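Local coordinates for protein flavin-containing monooxygenase (Allium sativum, PDB 6WPU) that binds FAD and, as an S-allyl-L-cysteine S-oxygenase of the flavin-containing monooxygenase family, probably oxygenates the sulfur of S-allyl-L-cysteine, at residues Phe188-Lys200 against Met267-Phe279. Residues are numbered along the deposited sequence; the frame is centred on the assembly and turned at random.
Sequences FAEIPGIDVWPGK and MIKITHNDGSVVF
W197 NE1 and T271 N make the two settled hydrogen bonds between the loop 188-200 and a beta hairpin whose strands, 268-271 and 276-279, are joined by a type I turn from H272 to G275. The backbone N of T271 donates to P192 O at 3.0 Å with an N-H...O angle of 151°, its approach tilted from the carbonyl plane. T271 OG1, set between its own N and carbonyl carbon, also lies 3.0 Å from P192 O. CG2 of the same threonine meets I191 CG2 at 3.7 Å, and I268 CD1 touches I191 CG2 too, making a small apolar cluster extended by I221 of strand 217-221. Next to it the P192 ring rests on the backbone, CG 3.4 Å from K269 O, while I270 CD1 approaches P192 CB.

At the turn, the W197 indole points its N-H at G275 O, NE1 to O 3.0 Å. The oxygen lies close to the ring plane, yet the nitrogen stands 55° out of the carbonyl plane, away from the lone-pair directions. CG anti to the backbone N (chi1 -179°) carries the ring edge to the turn, where CD1 also faces H272 O. P198 follows, its CG packing on N273 O.

A type II turn from I191 to I194 shapes the loop and presents P192 O, with G193 at its positive-phi position. A classic bulge, K269 and I270 facing V278, interrupts the hairpin, and V278 O accepts from both N atoms. I290 of strand 289-292 touches I191, I194 and W197, so the loop packs on the same mixed sheet that contains the hairpin, well away from the chain centre. The hairpin turn is braced by an Asx turn, S276 N donating to D274 OD1 at 2.9 Å.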
# COMPACT_ATOMS: atom_id res chain seq x y z
N PHE A 188 -10.52 1.09 11.70
CA PHE A 188 -11.27 0.07 12.43
C PHE A 188 -12.72 0.02 12.00
O PHE A 188 -13.27 0.97 11.44
CB PHE A 188 -11.21 0.33 13.93
CG PHE A 188 -9.83 0.30 14.45
CD1 PHE A 188 -9.25 -0.91 14.81
CD2 PHE A 188 -9.08 1.46 14.54
CE1 PHE A 188 -7.96 -0.94 15.28
CE2 PHE A 188 -7.79 1.43 15.01
CZ PHE A 188 -7.23 0.23 15.37
N ALA A 189 -13.36 -1.10 12.31
CA ALA A 189 -14.79 -1.26 12.12
C ALA A 189 -15.53 -0.75 13.35
O ALA A 189 -14.98 -0.70 14.45
CB ALA A 189 -15.13 -2.73 11.86
N GLU A 190 -16.78 -0.35 13.15
CA GLU A 190 -17.66 0.03 14.24
C GLU A 190 -18.55 -1.17 14.53
O GLU A 190 -19.41 -1.51 13.72
CB GLU A 190 -18.49 1.26 13.88
CG GLU A 190 -17.73 2.56 14.02
CD GLU A 190 -17.44 2.90 15.47
OE1 GLU A 190 -18.39 2.89 16.28
OE2 GLU A 190 -16.26 3.16 15.80
N ILE A 191 -18.33 -1.81 15.67
CA ILE A 191 -19.00 -3.06 16.02
C ILE A 191 -20.05 -2.76 17.10
O ILE A 191 -19.68 -2.33 18.20
CB ILE A 191 -18.01 -4.12 16.52
CG1 ILE A 191 -16.81 -4.25 15.58
CG2 ILE A 191 -18.71 -5.47 16.64
CD1 ILE A 191 -15.62 -5.01 16.21
N PRO A 192 -21.33 -2.99 16.83
CA PRO A 192 -22.36 -2.79 17.86
C PRO A 192 -22.13 -3.67 19.08
O PRO A 192 -21.88 -4.87 18.96
CB PRO A 192 -23.66 -3.16 17.15
CG PRO A 192 -23.34 -3.15 15.69
CD PRO A 192 -21.89 -3.50 15.57
N GLY A 193 -22.22 -3.07 20.26
CA GLY A 193 -22.09 -3.79 21.51
C GLY A 193 -20.68 -4.19 21.90
O GLY A 193 -20.51 -4.92 22.88
N ILE A 194 -19.67 -3.73 21.17
CA ILE A 194 -18.31 -4.22 21.39
C ILE A 194 -17.79 -3.88 22.78
O ILE A 194 -16.92 -4.58 23.31
CB ILE A 194 -17.37 -3.70 20.28
CG1 ILE A 194 -16.07 -4.51 20.25
CG2 ILE A 194 -17.08 -2.21 20.45
CD1 ILE A 194 -16.27 -5.96 19.86
N ASP A 195 -18.34 -2.83 23.41
CA ASP A 195 -17.83 -2.40 24.71
C ASP A 195 -18.12 -3.39 25.83
O ASP A 195 -17.46 -3.33 26.87
CB ASP A 195 -18.41 -1.03 25.07
CG ASP A 195 -17.88 0.08 24.17
OD1 ASP A 195 -16.71 -0.01 23.71
OD2 ASP A 195 -18.64 1.04 23.92
N VAL A 196 -19.09 -4.29 25.66
CA VAL A 196 -19.36 -5.33 26.65
C VAL A 196 -18.88 -6.70 26.21
O VAL A 196 -19.08 -7.68 26.94
CB VAL A 196 -20.86 -5.38 27.02
CG1 VAL A 196 -21.33 -4.05 27.57
CG2 VAL A 196 -21.70 -5.82 25.82
N TRP A 197 -18.27 -6.81 25.04
CA TRP A 197 -17.87 -8.13 24.57
C TRP A 197 -16.55 -8.53 25.22
O TRP A 197 -15.60 -7.75 25.19
CB TRP A 197 -17.75 -8.13 23.05
CG TRP A 197 -17.38 -9.45 22.47
CD1 TRP A 197 -18.18 -10.55 22.32
CD2 TRP A 197 -16.09 -9.81 21.96
NE1 TRP A 197 -17.47 -11.57 21.73
CE2 TRP A 197 -16.19 -11.14 21.51
CE3 TRP A 197 -14.87 -9.13 21.84
CZ2 TRP A 197 -15.10 -11.81 20.95
CZ3 TRP A 197 -13.80 -9.79 21.27
CH2 TRP A 197 -13.92 -11.12 20.83
N PRO A 198 -16.46 -9.71 25.84
CA PRO A 198 -15.29 -10.03 26.69
C PRO A 198 -14.08 -10.65 26.01
O PRO A 198 -13.07 -10.88 26.70
CB PRO A 198 -15.90 -11.02 27.69
CG PRO A 198 -16.99 -11.72 26.93
CD PRO A 198 -17.57 -10.66 26.03
N GLY A 199 -14.11 -10.93 24.72
CA GLY A 199 -13.06 -11.70 24.08
C GLY A 199 -11.87 -10.87 23.61
O GLY A 199 -11.64 -9.74 24.04
N LYS A 200 -11.08 -11.48 22.72
CA LYS A 200 -9.87 -10.85 22.21
C LYS A 200 -10.18 -10.06 20.95
O LYS A 200 -10.78 -10.58 20.00
CB LYS A 200 -8.81 -11.90 21.89
CG LYS A 200 -8.28 -12.70 23.08
CD LYS A 200 -7.18 -13.64 22.63
CE LYS A 200 -6.79 -14.62 23.73
NZ LYS A 200 -7.83 -15.68 23.89
N MET A 267 -22.60 -8.94 8.02
CA MET A 267 -22.15 -7.97 9.02
C MET A 267 -22.54 -8.45 10.40
O MET A 267 -23.50 -9.21 10.58
CB MET A 267 -22.76 -6.59 8.77
CG MET A 267 -24.28 -6.61 8.87
SD MET A 267 -25.05 -5.03 8.43
CE MET A 267 -24.68 -4.05 9.89
N ILE A 268 -21.77 -7.99 11.39
CA ILE A 268 -22.14 -8.19 12.78
C ILE A 268 -23.36 -7.34 13.10
O ILE A 268 -23.36 -6.12 12.86
CB ILE A 268 -20.97 -7.85 13.72
CG1 ILE A 268 -19.77 -8.76 13.44
CG2 ILE A 268 -21.43 -7.98 15.18
CD1 ILE A 268 -18.52 -8.40 14.24
N LYS A 269 -24.39 -7.96 13.64
CA LYS A 269 -25.54 -7.22 14.13
C LYS A 269 -25.35 -6.74 15.56
O LYS A 269 -25.67 -5.59 15.87
CB LYS A 269 -26.79 -8.11 14.02
CG LYS A 269 -27.94 -7.76 14.92
CD LYS A 269 -29.16 -8.54 14.50
CE LYS A 269 -30.04 -8.88 15.68
NZ LYS A 269 -31.09 -9.87 15.32
N ILE A 270 -24.80 -7.59 16.43
CA ILE A 270 -24.62 -7.25 17.84
C ILE A 270 -23.57 -8.21 18.41
O ILE A 270 -23.48 -9.37 18.00
CB ILE A 270 -25.96 -7.32 18.62
CG1 ILE A 270 -25.81 -6.79 20.04
CG2 ILE A 270 -26.56 -8.74 18.66
CD1 ILE A 270 -25.33 -5.37 20.11
N THR A 271 -22.75 -7.70 19.34
CA THR A 271 -21.92 -8.55 20.19
C THR A 271 -22.45 -8.50 21.63
O THR A 271 -22.96 -7.47 22.08
CB THR A 271 -20.44 -8.13 20.13
OG1 THR A 271 -20.29 -6.77 20.57
CG2 THR A 271 -19.90 -8.25 18.71
N HIS A 272 -22.35 -9.62 22.34
CA HIS A 272 -22.95 -9.75 23.66
C HIS A 272 -21.92 -9.95 24.77
O HIS A 272 -20.79 -10.40 24.55
CB HIS A 272 -23.94 -10.91 23.70
CG HIS A 272 -25.21 -10.64 22.96
ND1 HIS A 272 -25.71 -11.49 22.00
CD2 HIS A 272 -26.08 -9.61 23.05
CE1 HIS A 272 -26.84 -11.00 21.53
NE2 HIS A 272 -27.09 -9.86 22.15
N ASN A 273 -22.36 -9.64 25.99
CA ASN A 273 -21.53 -9.77 27.17
C ASN A 273 -21.11 -11.21 27.45
O ASN A 273 -20.11 -11.42 28.13
CB ASN A 273 -22.28 -9.20 28.38
CG ASN A 273 -21.38 -9.05 29.59
OD1 ASN A 273 -20.17 -8.85 29.46
ND2 ASN A 273 -21.98 -9.15 30.79
N ASP A 274 -21.85 -12.20 26.95
CA ASP A 274 -21.47 -13.59 27.15
C ASP A 274 -20.53 -14.11 26.07
O ASP A 274 -20.29 -15.32 26.01
CB ASP A 274 -22.72 -14.48 27.24
CG ASP A 274 -23.49 -14.52 25.94
OD1 ASP A 274 -23.04 -13.92 24.93
OD2 ASP A 274 -24.57 -15.15 25.92
N GLY A 275 -20.01 -13.24 25.21
CA GLY A 275 -19.08 -13.67 24.19
C GLY A 275 -19.71 -13.98 22.86
O GLY A 275 -18.99 -14.13 21.87
N SER A 276 -21.04 -14.06 22.78
CA SER A 276 -21.69 -14.39 21.52
C SER A 276 -21.68 -13.20 20.56
O SER A 276 -21.68 -12.03 20.97
CB SER A 276 -23.12 -14.89 21.74
OG SER A 276 -23.84 -14.00 22.57
N VAL A 277 -21.64 -13.52 19.27
CA VAL A 277 -21.73 -12.55 18.18
C VAL A 277 -22.88 -12.98 17.28
O VAL A 277 -22.93 -14.14 16.85
CB VAL A 277 -20.42 -12.44 17.39
CG1 VAL A 277 -20.57 -11.48 16.22
CG2 VAL A 277 -19.28 -12.00 18.32
N VAL A 278 -23.81 -12.07 17.00
CA VAL A 278 -24.96 -12.34 16.15
C VAL A 278 -24.76 -11.61 14.84
O VAL A 278 -24.44 -10.41 14.83
CB VAL A 278 -26.28 -11.92 16.83
CG1 VAL A 278 -27.49 -12.46 16.05
CG2 VAL A 278 -26.30 -12.40 18.26
N PHE A 279 -24.88 -12.33 13.74
CA PHE A 279 -24.75 -11.72 12.43
C PHE A 279 -26.13 -11.32 11.92
O PHE A 279 -27.16 -11.77 12.43
CB PHE A 279 -24.05 -12.67 11.46
CG PHE A 279 -22.62 -12.96 11.82
CD1 PHE A 279 -22.30 -14.06 12.60
CD2 PHE A 279 -21.60 -12.11 11.40
CE1 PHE A 279 -20.98 -14.32 12.95
CE2 PHE A 279 -20.29 -12.37 11.75
CZ PHE A 279 -19.98 -13.48 12.53